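Local atomic coordinates of Aac(6')-ib (Escherichia coli, PDB entry 2BUE), a protein that probably transfers the acetyl group of acetyl-CoA to the 6'-amino group of aminoglycoside antibiotics such as kanamycin B, thereby conferring resistance to them. Residues Y96-S101 and P112-I117; V149-T154 and Y187-R192; L43-I48 and L121-Q126; I117-A122 and T133-A138. The protein carries 2 engineered substitutions. All coordinates share one frame; numbering follows the deposited sequence. Where two conformers were deposited one is given.

Contact 1 of 4, residues Y96-S101 and P112-I117; sequences YVALGS and PGVRGI. With RIO (ribostamycin), chain C.
Tyr-96 and Gly-116 form an antiparallel hydrogen-bonded pair where strands 88-97 and 114-121 of the GNAT sheet run side by side next to the aminoglycoside pocket. Two backbone bonds close this pair, Tyr-96 N to Gly-116 O and Gly-116 N to Tyr-96 O, and Val-97 faces Arg-115 in the following non-hydrogen-bonded pair. The pairing goes on through Ala-98 N to Val-114 O at 3.2 Å, and a water ties that same carbonyl to Leu-99 N. The hydroxyl of Tyr-96 bonds Gln-153 NE2 and a second water, which donates to Ile-117 O.

Packing centres on the Tyr-96 ring, which lies flat on the glycine, with Gly-116 CA 3.6 Å from the ring centroid in a CH-pi contact. The chi1 of Tyr-96 (58°), with CG between the backbone N and carbonyl carbon, folds the ring back across the partner strand. Over the opposite face sits N1 of ribostamycin, 3.3 Å from Tyr-96 CZ. Farther along, Leu-99 CD2 rests on Pro-112 CB at 3.8 Å, the two side chains pointing the same way.

The guanidinium of Arg-115 lies beside Val-97, whose CG2 is over one of its faces. Its NH1 reaches Val-114 O from the face opposite to Ala-98 N, and also makes an almost perfectly straight bond (179°) of 2.7 Å to Pro-112 O, which lies in the guanidinium plane.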
# COMPACT_ATOMS: atom_id res chain seq x y z
N TYR A 96 -6.77 -0.96 2.86
CA TYR A 96 -8.14 -0.48 2.73
C TYR A 96 -9.09 -1.64 2.53
O TYR A 96 -8.70 -2.71 2.01
CB TYR A 96 -8.29 0.61 1.63
CG TYR A 96 -7.86 0.13 0.26
CD1 TYR A 96 -8.77 -0.56 -0.57
CD2 TYR A 96 -6.55 0.36 -0.22
CE1 TYR A 96 -8.40 -1.04 -1.82
CE2 TYR A 96 -6.18 -0.13 -1.51
CZ TYR A 96 -7.10 -0.83 -2.28
OH TYR A 96 -6.78 -1.33 -3.53
N VAL A 97 -10.34 -1.44 2.96
CA VAL A 97 -11.39 -2.40 2.66
C VAL A 97 -11.89 -2.08 1.25
O VAL A 97 -12.49 -1.04 1.01
CB VAL A 97 -12.56 -2.30 3.70
CG1 VAL A 97 -13.69 -3.30 3.32
CG2 VAL A 97 -12.01 -2.60 5.11
N ALA A 98 -11.69 -3.01 0.32
CA ALA A 98 -12.02 -2.73 -1.08
C ALA A 98 -13.53 -2.43 -1.30
O ALA A 98 -13.88 -1.49 -1.99
CB ALA A 98 -11.56 -3.90 -1.97
N LEU A 99 -14.40 -3.22 -0.67
CA LEU A 99 -15.85 -3.01 -0.76
C LEU A 99 -16.27 -1.61 -0.22
O LEU A 99 -17.27 -1.04 -0.68
CB LEU A 99 -16.55 -4.15 -0.02
CG LEU A 99 -18.05 -4.34 -0.21
CD1 LEU A 99 -18.33 -4.70 -1.64
CD2 LEU A 99 -18.53 -5.45 0.73
N GLY A 100 -15.44 -1.05 0.67
CA GLY A 100 -15.66 0.27 1.34
C GLY A 100 -14.97 1.51 0.78
O GLY A 100 -14.90 2.56 1.44
N SER A 101 -14.54 1.43 -0.47
CA SER A 101 -13.76 2.50 -1.08
C SER A 101 -14.65 3.58 -1.68
O SER A 101 -15.85 3.36 -1.87
CB SER A 101 -12.83 1.90 -2.13
OG SER A 101 -12.02 0.90 -1.51
N PRO A 112 -16.40 -8.64 1.51
CA PRO A 112 -15.93 -7.60 2.43
C PRO A 112 -14.57 -7.94 3.08
O PRO A 112 -14.00 -7.09 3.78
CB PRO A 112 -17.03 -7.57 3.51
CG PRO A 112 -17.53 -8.94 3.56
CD PRO A 112 -17.52 -9.42 2.09
N GLY A 113 -14.09 -9.17 2.85
CA GLY A 113 -12.79 -9.64 3.36
C GLY A 113 -11.59 -9.22 2.52
O GLY A 113 -10.43 -9.43 2.92
N VAL A 114 -11.87 -8.66 1.34
CA VAL A 114 -10.79 -8.24 0.45
C VAL A 114 -10.15 -6.93 0.96
O VAL A 114 -10.87 -5.96 1.26
CB VAL A 114 -11.28 -8.10 -1.02
CG1 VAL A 114 -10.14 -7.61 -1.91
CG2 VAL A 114 -11.81 -9.46 -1.53
N ARG A 115 -8.82 -6.91 1.08
CA ARG A 115 -8.08 -5.72 1.51
C ARG A 115 -7.10 -5.34 0.42
O ARG A 115 -6.51 -6.23 -0.18
CB ARG A 115 -7.26 -5.98 2.78
CG ARG A 115 -8.09 -6.44 3.96
CD ARG A 115 -8.80 -5.25 4.63
NE ARG A 115 -9.70 -5.74 5.68
CZ ARG A 115 -10.94 -6.17 5.45
NH1 ARG A 115 -11.45 -6.17 4.22
NH2 ARG A 115 -11.68 -6.60 6.46
N GLY A 116 -6.96 -4.04 0.15
CA GLY A 116 -5.93 -3.63 -0.79
C GLY A 116 -4.83 -2.90 -0.05
O GLY A 116 -5.02 -2.45 1.09
N ILE A 117 -3.68 -2.76 -0.69
CA ILE A 117 -2.55 -2.05 -0.10
C ILE A 117 -1.91 -1.09 -1.11
O ILE A 117 -1.98 -1.31 -2.34
CB ILE A 117 -1.49 -3.02 0.44
CG1 ILE A 117 -0.97 -3.95 -0.69
CG2 ILE A 117 -2.08 -3.88 1.59
CD1 ILE A 117 0.29 -4.78 -0.28
O1 RIO C . -3.47 7.90 -0.82
C1 RIO C . -4.48 8.15 0.16
C2 RIO C . -5.73 8.69 -0.56
O2 RIO C . -5.83 8.18 -1.90
C3 RIO C . -6.64 6.99 -1.91
O3 RIO C . -5.81 5.82 -2.10
C4 RIO C . -6.25 4.97 -3.24
C5 RIO C . -7.34 3.95 -2.81
O4 RIO C . -8.50 4.62 -2.37
C6 RIO C . -7.71 2.93 -3.91
N1 RIO C . -8.61 1.90 -3.32
C7 RIO C . -6.43 2.24 -4.45
C8 RIO C . -5.42 3.29 -4.97
N2 RIO C . -4.25 2.58 -5.55
C9 RIO C . -4.99 4.25 -3.81
O5 RIO C . -4.17 5.27 -4.46
C10 RIO C . -3.02 5.65 -3.69
O6 RIO C . -1.94 4.78 -3.93
C11 RIO C . -1.34 4.85 -5.27
C12 RIO C . -0.09 3.94 -5.23
N3 RIO C . -0.48 2.53 -5.31
C13 RIO C . -0.95 6.32 -5.64
O7 RIO C . -0.53 6.33 -7.03
C14 RIO C . -2.16 7.26 -5.44
O8 RIO C . -1.86 8.64 -5.80
C15 RIO C . -2.70 7.15 -4.00
N4 RIO C . -3.89 7.98 -3.79
C16 RIO C . -7.40 7.00 -0.56
O9 RIO C . -8.78 7.06 -0.87
C17 RIO C . -7.05 8.35 0.08
O10 RIO C . -8.03 9.32 -0.38
O HOH W 1 -4.22 -1.10 -4.15
O HOH W 2 -13.51 -5.72 0.47

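Contact 2 of 4, residues V149-T154 and Y187-R192; sequences VTKIQT and YMVQTR
Val-149 O is held by two nitrogens of Arg-192, NE at 3.0 Å and NH2 at 2.8 Å, the guanidinium gripping this oxygen side-on. NH2 comes in on a lone pair, whereas NE lies nearly on the line of the C=O bond. CG of Arg-192 is anti to its backbone N (chi1 179°), and a bend at chi3 turns the group back to the carbonyl; Arg-192 N bonds Thr-150 O. From there strands 151-154 and 183-191 pair antiparallel, with reciprocal backbone bonds between Ile-152 and Gln-190 and between Thr-154 and Met-188.

On the face carrying Lys-151, Gln-153 and Val-189, Tyr-187 OH donates to Gln-153 OE1 at 2.6 Å. The amide stands almost perpendicular to the ring (87°), its oxygen at the ring edge and the hydroxyl above the amide plane. A water bridges Tyr-187 OH to Lys-151 NZ, while Lys-151 CD packs on Val-189 CB at 4.0 Å. Thr-154 CG2 and Met-188 CB lie side by side on the other face.

This is antiparallel pairing in the C-terminal half of the mixed GNAT sheet, strand 114-121 running parallel to 151-154 on its other side. Helix 131-144 covers Ile-152, and Thr-191 OG1 N-caps helix 192-197 at Ala-194 N.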
# COMPACT_ATOMS: atom_id res chain seq x y z
N VAL A 149 -9.96 -11.47 6.88
CA VAL A 149 -9.37 -11.08 5.58
C VAL A 149 -9.20 -12.31 4.70
O VAL A 149 -8.64 -13.32 5.13
CB VAL A 149 -8.03 -10.36 5.81
CG1 VAL A 149 -7.30 -10.18 4.46
CG2 VAL A 149 -8.26 -9.02 6.52
N THR A 150 -9.65 -12.22 3.45
CA THR A 150 -9.69 -13.40 2.55
C THR A 150 -8.65 -13.35 1.43
O THR A 150 -8.18 -14.39 0.94
CB THR A 150 -11.06 -13.48 1.88
OG1 THR A 150 -11.38 -12.21 1.28
CG2 THR A 150 -12.14 -13.85 2.93
N LYS A 151 -8.29 -12.13 1.05
CA LYS A 151 -7.45 -11.93 -0.13
C LYS A 151 -6.91 -10.51 -0.07
O LYS A 151 -7.62 -9.61 0.40
CB LYS A 151 -8.33 -12.06 -1.39
CG LYS A 151 -7.56 -11.88 -2.70
CD LYS A 151 -8.44 -12.29 -3.87
CE LYS A 151 -9.51 -11.26 -4.18
NZ LYS A 151 -10.51 -11.74 -5.23
N ILE A 152 -5.65 -10.33 -0.48
CA ILE A 152 -5.12 -8.97 -0.58
C ILE A 152 -4.95 -8.64 -2.04
O ILE A 152 -4.62 -9.51 -2.84
CB ILE A 152 -3.80 -8.81 0.19
CG1 ILE A 152 -3.98 -9.33 1.64
CG2 ILE A 152 -3.34 -7.35 0.20
CD1 ILE A 152 -2.68 -9.53 2.37
N GLN A 153 -5.26 -7.38 -2.38
CA GLN A 153 -5.11 -6.90 -3.77
C GLN A 153 -4.17 -5.71 -3.80
O GLN A 153 -3.97 -5.01 -2.78
CB GLN A 153 -6.45 -6.51 -4.38
CG GLN A 153 -7.06 -5.26 -3.70
CD GLN A 153 -8.38 -4.83 -4.31
OE1 GLN A 153 -9.24 -5.66 -4.65
NE2 GLN A 153 -8.58 -3.52 -4.40
N THR A 154 -3.61 -5.45 -4.97
CA THR A 154 -2.94 -4.17 -5.20
C THR A 154 -3.11 -3.82 -6.69
O THR A 154 -3.47 -4.69 -7.47
CB THR A 154 -1.48 -4.17 -4.76
OG1 THR A 154 -0.97 -2.82 -4.72
CG2 THR A 154 -0.64 -5.06 -5.67
N TYR A 187 -4.23 -5.31 -11.97
CA TYR A 187 -4.84 -5.88 -10.77
C TYR A 187 -4.03 -7.11 -10.35
O TYR A 187 -3.82 -8.05 -11.14
CB TYR A 187 -6.27 -6.28 -11.08
CG TYR A 187 -7.03 -6.63 -9.84
CD1 TYR A 187 -7.25 -5.67 -8.83
CD2 TYR A 187 -7.52 -7.92 -9.66
CE1 TYR A 187 -7.98 -6.00 -7.67
CE2 TYR A 187 -8.23 -8.27 -8.49
CZ TYR A 187 -8.44 -7.31 -7.50
OH TYR A 187 -9.11 -7.68 -6.36
N MET A 188 -3.56 -7.11 -9.10
CA MET A 188 -2.73 -8.20 -8.57
C MET A 188 -3.33 -8.68 -7.26
O MET A 188 -3.80 -7.88 -6.47
CB MET A 188 -1.31 -7.70 -8.31
CG MET A 188 -0.64 -7.15 -9.60
SD MET A 188 1.05 -6.64 -9.31
CE MET A 188 1.90 -8.19 -9.07
N VAL A 189 -3.24 -9.99 -7.01
CA VAL A 189 -3.83 -10.54 -5.79
C VAL A 189 -2.95 -11.61 -5.14
O VAL A 189 -2.11 -12.26 -5.80
CB VAL A 189 -5.28 -11.12 -6.03
CG1 VAL A 189 -6.22 -10.09 -6.65
CG2 VAL A 189 -5.25 -12.43 -6.82
N GLN A 190 -3.18 -11.80 -3.84
CA GLN A 190 -2.59 -12.89 -3.08
C GLN A 190 -3.70 -13.40 -2.15
O GLN A 190 -4.18 -12.66 -1.31
CB GLN A 190 -1.41 -12.37 -2.26
CG GLN A 190 -0.65 -13.46 -1.56
CD GLN A 190 0.63 -13.00 -0.90
OE1 GLN A 190 1.11 -11.85 -1.07
NE2 GLN A 190 1.23 -13.92 -0.16
N THR A 191 -4.12 -14.66 -2.32
CA THR A 191 -5.21 -15.22 -1.50
C THR A 191 -4.67 -15.77 -0.19
O THR A 191 -3.48 -16.08 -0.07
CB THR A 191 -5.92 -16.39 -2.22
OG1 THR A 191 -4.99 -17.47 -2.40
CG2 THR A 191 -6.50 -15.93 -3.60
N ARG A 192 -5.55 -15.94 0.79
CA ARG A 192 -5.14 -16.53 2.05
C ARG A 192 -4.60 -17.93 1.81
O ARG A 192 -3.62 -18.29 2.40
CB ARG A 192 -6.29 -16.56 3.06
CG ARG A 192 -5.86 -17.20 4.38
CD ARG A 192 -6.99 -17.20 5.40
NE ARG A 192 -7.28 -15.86 5.90
CZ ARG A 192 -6.60 -15.24 6.86
NH1 ARG A 192 -5.54 -15.82 7.44
NH2 ARG A 192 -6.95 -13.99 7.22
O HOH W 3 -11.60 -9.15 -5.90

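Contact 3 of 4, residues L43-I48 and L121-Q126; sequences LNRSHI and LANASQ. With COA (coenzyme A), chain B.
The start of helix 46-49 comes up against the turn that follows strand 114-121, the CA atoms of His-47 and Ala-124 lying 6.4 Å apart, with no backbone-to-backbone hydrogen bond between the two segments. Arg-45 and His-47 make the link through carbonyls at the strand end, with Ile-48 packing beside them.

His-47 NE2 donates to Leu-121 O at 2.9 Å, and the oxygen lies in the ring plane. With chi1 at 74°, CG sits between the backbone N and carbonyl carbon, which brings the imidazole across to the turn. There its flat faces are sandwiched: Ile-48 CG1 covers one, and Ala-124 CA lies over the centre of the other, with Ala-124 CB adding an off-centre CH-pi contact. Ile-48 CD1 also approaches Leu-121 O, at 3.6 Å.

Arg-45 extends from CG to NE and delivers NH1 to Ala-122 O at 2.8 Å. That oxygen is in the guanidinium plane, but the donor stands well above the carbonyl plane, 63° out of it. The same nitrogen makes a weak bond to OD1 of Asn-123, a residue whose ND2 is tied to Gln-126 OE1 at 2.9 Å. Through NH2, Arg-45 forms a salt bridge with Glu-41.

Leu-121 works in two directions, since its N donates to O9P of the coenzyme A pantetheine arm at 2.8 Å while its O accepts the N-H of His-47 NE2. NE2 therefore carries a hydrogen, which by itself does not make the ring charged, and the bond probably helps to orient the Leu-121 peptide that binds the cofactor.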
# COMPACT_ATOMS: atom_id res chain seq x y z
N LEU A 43 6.01 12.98 0.46
CA LEU A 43 5.15 13.02 -0.72
C LEU A 43 5.61 14.05 -1.77
O LEU A 43 5.12 14.07 -2.89
CB LEU A 43 3.68 13.24 -0.33
CG LEU A 43 3.04 12.06 0.42
CD1 LEU A 43 1.65 12.49 0.86
CD2 LEU A 43 2.97 10.80 -0.48
N ASN A 44 6.55 14.90 -1.37
CA ASN A 44 7.15 15.87 -2.28
C ASN A 44 8.57 15.54 -2.73
O ASN A 44 9.24 16.36 -3.39
CB ASN A 44 7.06 17.27 -1.65
CG ASN A 44 5.64 17.84 -1.73
OD1 ASN A 44 5.22 18.35 -2.77
ND2 ASN A 44 4.90 17.75 -0.63
N ARG A 45 9.04 14.35 -2.39
CA ARG A 45 10.32 13.87 -2.91
C ARG A 45 10.13 13.37 -4.34
O ARG A 45 9.13 12.70 -4.63
CB ARG A 45 10.94 12.82 -2.00
CG ARG A 45 11.25 13.39 -0.61
CD ARG A 45 11.93 12.38 0.26
NE ARG A 45 12.38 13.04 1.49
CZ ARG A 45 12.81 12.40 2.57
NH1 ARG A 45 12.87 11.07 2.59
NH2 ARG A 45 13.18 13.09 3.63
N SER A 46 11.06 13.70 -5.23
CA SER A 46 10.87 13.40 -6.66
C SER A 46 10.60 11.92 -6.96
O SER A 46 9.77 11.61 -7.82
CB SER A 46 12.06 13.92 -7.47
OG SER A 46 13.27 13.32 -7.04
N HIS A 47 11.28 11.01 -6.26
CA HIS A 47 11.08 9.56 -6.55
C HIS A 47 9.68 9.06 -6.17
O HIS A 47 9.25 8.00 -6.63
CB HIS A 47 12.15 8.70 -5.89
CG HIS A 47 12.00 8.56 -4.41
ND1 HIS A 47 12.45 9.52 -3.51
CD2 HIS A 47 11.49 7.55 -3.65
CE1 HIS A 47 12.21 9.11 -2.28
NE2 HIS A 47 11.61 7.93 -2.34
N ILE A 48 9.00 9.82 -5.33
CA ILE A 48 7.66 9.49 -4.87
C ILE A 48 6.61 10.19 -5.75
O ILE A 48 5.62 9.59 -6.19
CB ILE A 48 7.50 9.85 -3.36
CG1 ILE A 48 8.37 8.88 -2.52
CG2 ILE A 48 6.03 9.74 -2.92
CD1 ILE A 48 8.65 9.29 -1.09
N LEU A 121 8.52 3.85 -0.27
CA LEU A 121 9.74 3.99 0.52
C LEU A 121 10.19 5.46 0.50
O LEU A 121 10.30 6.09 -0.56
CB LEU A 121 10.86 3.11 -0.06
CG LEU A 121 10.69 1.59 0.10
CD1 LEU A 121 11.91 0.86 -0.54
CD2 LEU A 121 10.52 1.25 1.59
N ALA A 122 10.48 5.98 1.68
CA ALA A 122 10.79 7.39 1.88
C ALA A 122 12.08 7.88 1.20
O ALA A 122 12.14 9.03 0.76
CB ALA A 122 10.86 7.68 3.38
N ASN A 123 13.10 7.01 1.14
CA ASN A 123 14.47 7.44 0.81
C ASN A 123 14.95 6.91 -0.54
O ASN A 123 15.02 5.69 -0.75
CB ASN A 123 15.43 7.00 1.92
CG ASN A 123 15.11 7.66 3.26
OD1 ASN A 123 14.93 8.88 3.35
ND2 ASN A 123 14.99 6.86 4.30
N ALA A 124 15.28 7.82 -1.45
CA ALA A 124 15.74 7.43 -2.79
C ALA A 124 16.90 6.44 -2.69
O ALA A 124 16.99 5.51 -3.49
CB ALA A 124 16.15 8.66 -3.58
N SER A 125 17.76 6.65 -1.70
CA SER A 125 18.97 5.83 -1.52
C SER A 125 18.67 4.37 -1.17
O SER A 125 19.54 3.50 -1.31
CB SER A 125 19.89 6.46 -0.46
OG SER A 125 19.33 6.39 0.84
N GLN A 126 17.44 4.11 -0.73
CA GLN A 126 17.06 2.78 -0.24
C GLN A 126 16.20 2.00 -1.22
O GLN A 126 15.70 0.93 -0.86
CB GLN A 126 16.38 2.88 1.14
CG GLN A 126 17.28 3.37 2.27
CD GLN A 126 16.57 3.51 3.62
OE1 GLN A 126 15.50 4.11 3.72
NE2 GLN A 126 17.17 2.96 4.67
N1A COA B . 11.93 -1.55 -13.89
C2A COA B . 11.58 -2.83 -13.77
N3A COA B . 11.99 -3.57 -12.75
C4A COA B . 12.78 -3.02 -11.81
C5A COA B . 13.16 -1.69 -11.89
C6A COA B . 12.72 -0.94 -12.97
N6A COA B . 13.07 0.34 -13.08
N7A COA B . 13.93 -1.41 -10.84
C8A COA B . 14.04 -2.52 -10.12
N9A COA B . 13.34 -3.49 -10.71
C1B COA B . 13.18 -4.86 -10.22
C2B COA B . 14.34 -5.11 -9.28
O2B COA B . 15.39 -5.73 -10.03
C3B COA B . 13.70 -6.04 -8.25
O3B COA B . 13.54 -7.34 -8.82
P3B COA B . 14.68 -8.46 -8.65
O7A COA B . 13.98 -9.81 -9.20
O8A COA B . 14.91 -8.65 -7.07
O9A COA B . 15.92 -8.10 -9.39
C4B COA B . 12.30 -5.44 -8.10
O4B COA B . 12.00 -4.77 -9.35
C5B COA B . 11.99 -4.50 -6.93
O5B COA B . 12.05 -5.16 -5.66
P1A COA B . 12.56 -4.30 -4.38
O1A COA B . 12.10 -4.96 -3.10
O2A COA B . 13.99 -3.92 -4.47
O3A COA B . 11.68 -2.99 -4.59
P2A COA B . 11.90 -1.61 -3.74
O4A COA B . 12.61 -1.92 -2.49
O5A COA B . 12.39 -0.52 -4.64
O6A COA B . 10.35 -1.29 -3.39
CBP COA B . 8.60 0.20 -4.16
CCP COA B . 9.35 -1.12 -4.42
CDP COA B . 7.56 0.39 -5.29
CEP COA B . 7.88 0.10 -2.79
CAP COA B . 9.62 1.38 -4.16
OAP COA B . 10.49 1.30 -5.30
C9P COA B . 8.95 2.77 -4.06
O9P COA B . 8.44 3.14 -3.00
N8P COA B . 8.97 3.51 -5.20
C7P COA B . 8.37 4.86 -5.29
C6P COA B . 6.86 4.83 -4.93
C5P COA B . 6.06 3.71 -5.63
O5P COA B . 6.29 3.39 -6.80
N4P COA B . 5.09 3.14 -4.90
C3P COA B . 4.27 2.04 -5.44
C2P COA B . 3.04 2.52 -6.21
S1P COA B . 1.96 1.12 -6.74

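Contact 4 of 4, residues I117-A122 and T133-A138; sequences IDQLLA and TKLVRA. With RIO (ribostamycin), chain C.
This is a buried strand-on-helix contact in the middle of the GNAT core, made by van der Waals packing with one glutamine amide among aliphatic side chains. Helix 131-144 packs on one face of strand 114-121. The axes of segments 117-121 and 133-138 approach to 9.5 Å, their directions 148° apart, and no hydrogen bond joins them. Ile-117, Gln-119 and Leu-121 meet the helix through Leu-135 and Val-136.

Gln-119 lies at the centre. Bent at chi2 (-67°), its chain lays CG beside Leu-135 CD2 at 3.7 Å and turns the amide carbon CD onto Val-136 CG2 at 3.6 Å, crossing the valine at about a right angle. The amide's polar end is satisfied elsewhere, with OE1 bonded to Tyr-167 of helix 161-169. Toward one end Ile-117 CD1 touches Val-136 CG1; toward the other, Leu-121 CD2 passes Leu-135 CD1, both at 3.9 Å.

Asp-118 points away from the helix. Its OD1 accepts from both N3 and N2 of ribostamycin, each at 2.8 Å, and Gln-94 holds OD2. One strand thus divides antibiotic from helix, in the beta-alpha-beta crossover from 114-121 through 131-144 to 151-154 that is characteristic of the acetyl-CoA-binding GNAT fold.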
# COMPACT_ATOMS: atom_id res chain seq x y z
N ILE A 117 -3.68 -2.76 -0.69
CA ILE A 117 -2.55 -2.05 -0.10
C ILE A 117 -1.91 -1.09 -1.11
O ILE A 117 -1.98 -1.31 -2.34
CB ILE A 117 -1.49 -3.02 0.44
CG1 ILE A 117 -0.97 -3.95 -0.69
CG2 ILE A 117 -2.08 -3.88 1.59
CD1 ILE A 117 0.29 -4.78 -0.28
N ASP A 118 -1.28 -0.06 -0.56
CA ASP A 118 -0.44 0.88 -1.34
C ASP A 118 0.72 1.23 -0.43
O ASP A 118 0.57 1.22 0.80
CB ASP A 118 -1.20 2.16 -1.67
CG ASP A 118 -2.50 1.91 -2.41
OD1 ASP A 118 -2.45 1.61 -3.61
OD2 ASP A 118 -3.56 2.01 -1.76
N GLN A 119 1.89 1.50 -1.00
CA GLN A 119 3.03 1.83 -0.15
C GLN A 119 4.14 2.53 -0.91
O GLN A 119 4.16 2.54 -2.15
CB GLN A 119 3.58 0.59 0.59
CG GLN A 119 4.44 -0.33 -0.24
CD GLN A 119 3.69 -1.02 -1.32
OE1 GLN A 119 2.58 -1.53 -1.11
NE2 GLN A 119 4.31 -1.07 -2.51
N LEU A 120 5.01 3.17 -0.14
CA LEU A 120 6.14 3.90 -0.71
C LEU A 120 7.31 3.83 0.29
O LEU A 120 7.11 3.78 1.51
CB LEU A 120 5.76 5.35 -1.01
CG LEU A 120 5.37 6.23 0.20
CD1 LEU A 120 6.60 6.94 0.79
CD2 LEU A 120 4.28 7.24 -0.17
N LEU A 121 8.52 3.85 -0.27
CA LEU A 121 9.74 3.99 0.52
C LEU A 121 10.19 5.46 0.50
O LEU A 121 10.30 6.09 -0.56
CB LEU A 121 10.86 3.11 -0.06
CG LEU A 121 10.69 1.59 0.10
CD1 LEU A 121 11.91 0.86 -0.54
CD2 LEU A 121 10.52 1.25 1.59
N ALA A 122 10.48 5.98 1.68
CA ALA A 122 10.79 7.39 1.88
C ALA A 122 12.08 7.88 1.20
O ALA A 122 12.14 9.03 0.76
CB ALA A 122 10.86 7.68 3.38
N THR A 133 10.02 -5.10 -0.90
CA THR A 133 9.54 -6.48 -0.78
C THR A 133 9.33 -6.86 0.71
O THR A 133 8.29 -7.42 1.07
CB THR A 133 10.48 -7.48 -1.52
OG1 THR A 133 10.51 -7.13 -2.91
CG2 THR A 133 9.97 -8.90 -1.41
N LYS A 134 10.30 -6.55 1.56
CA LYS A 134 10.14 -6.77 3.02
C LYS A 134 8.91 -6.06 3.60
O LYS A 134 8.15 -6.64 4.37
CB LYS A 134 11.39 -6.31 3.76
CG LYS A 134 12.53 -7.27 3.59
CD LYS A 134 13.81 -6.69 4.14
CE LYS A 134 14.96 -7.63 3.86
NZ LYS A 134 15.01 -8.69 4.90
N LEU A 135 8.74 -4.80 3.21
CA LEU A 135 7.61 -4.00 3.67
C LEU A 135 6.29 -4.66 3.24
O LEU A 135 5.39 -4.89 4.06
CB LEU A 135 7.74 -2.57 3.13
CG LEU A 135 6.75 -1.50 3.61
CD1 LEU A 135 7.26 -0.13 3.18
CD2 LEU A 135 5.33 -1.75 3.07
N VAL A 136 6.19 -5.00 1.95
CA VAL A 136 4.98 -5.64 1.44
C VAL A 136 4.71 -6.98 2.16
O VAL A 136 3.59 -7.22 2.61
CB VAL A 136 4.99 -5.75 -0.09
CG1 VAL A 136 3.74 -6.48 -0.58
CG2 VAL A 136 5.04 -4.31 -0.68
N ARG A 137 5.74 -7.80 2.33
CA ARG A 137 5.57 -9.07 3.05
C ARG A 137 5.03 -8.84 4.48
O ARG A 137 4.15 -9.55 4.95
CB ARG A 137 6.88 -9.86 3.06
CG ARG A 137 7.24 -10.42 1.69
CD ARG A 137 8.54 -11.19 1.74
NE ARG A 137 8.84 -11.78 0.44
CZ ARG A 137 10.05 -12.19 0.06
NH1 ARG A 137 11.09 -12.06 0.87
NH2 ARG A 137 10.22 -12.70 -1.14
N ALA A 138 5.56 -7.82 5.16
CA ALA A 138 5.12 -7.49 6.52
C ALA A 138 3.66 -7.04 6.56
O ALA A 138 2.88 -7.44 7.45
CB ALA A 138 6.04 -6.42 7.13
O1 RIO C . -3.47 7.90 -0.82
C1 RIO C . -4.48 8.15 0.16
C2 RIO C . -5.73 8.69 -0.56
O2 RIO C . -5.83 8.18 -1.90
C3 RIO C . -6.64 6.99 -1.91
O3 RIO C . -5.81 5.82 -2.10
C4 RIO C . -6.25 4.97 -3.24
C5 RIO C . -7.34 3.95 -2.81
O4 RIO C . -8.50 4.62 -2.37
C6 RIO C . -7.71 2.93 -3.91
N1 RIO C . -8.61 1.90 -3.32
C7 RIO C . -6.43 2.24 -4.45
C8 RIO C . -5.42 3.29 -4.97
N2 RIO C . -4.25 2.58 -5.55
C9 RIO C . -4.99 4.25 -3.81
O5 RIO C . -4.17 5.27 -4.46
C10 RIO C . -3.02 5.65 -3.69
O6 RIO C . -1.94 4.78 -3.93
C11 RIO C . -1.34 4.85 -5.27
C12 RIO C . -0.09 3.94 -5.23
N3 RIO C . -0.48 2.53 -5.31
C13 RIO C . -0.95 6.32 -5.64
O7 RIO C . -0.53 6.33 -7.03
C14 RIO C . -2.16 7.26 -5.44
O8 RIO C . -1.86 8.64 -5.80
C15 RIO C . -2.70 7.15 -4.00
N4 RIO C . -3.89 7.98 -3.79
C16 RIO C . -7.40 7.00 -0.56
O9 RIO C . -8.78 7.06 -0.87
C17 RIO C . -7.05 8.35 0.08
O10 RIO C . -8.03 9.32 -0.38

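From the N terminus, residues 43-48 open the longest loop, which contact 3 closes at 121-126. Contact 1 is nested inside it, joining strands 88-97 and 114-121 across a short connection without helix or strand. Contact 4 begins on the stretch where contact 3 ends, shares Ile-117 with contact 1, and closes the loop that leads into helix 131-144. Contact 2 follows in series, pairing 151-154 with 183-191 around an excursion through helix 161-169 and strand 173-180. Contacts 1 and 2 lie in one sheet, with Arg-115 O near Gln-153 N, and contact 4 packs helix 131-144 on it. Contacts 1 and 3 lie on opposite sides of the chain's centre, their centres about 26 Å apart.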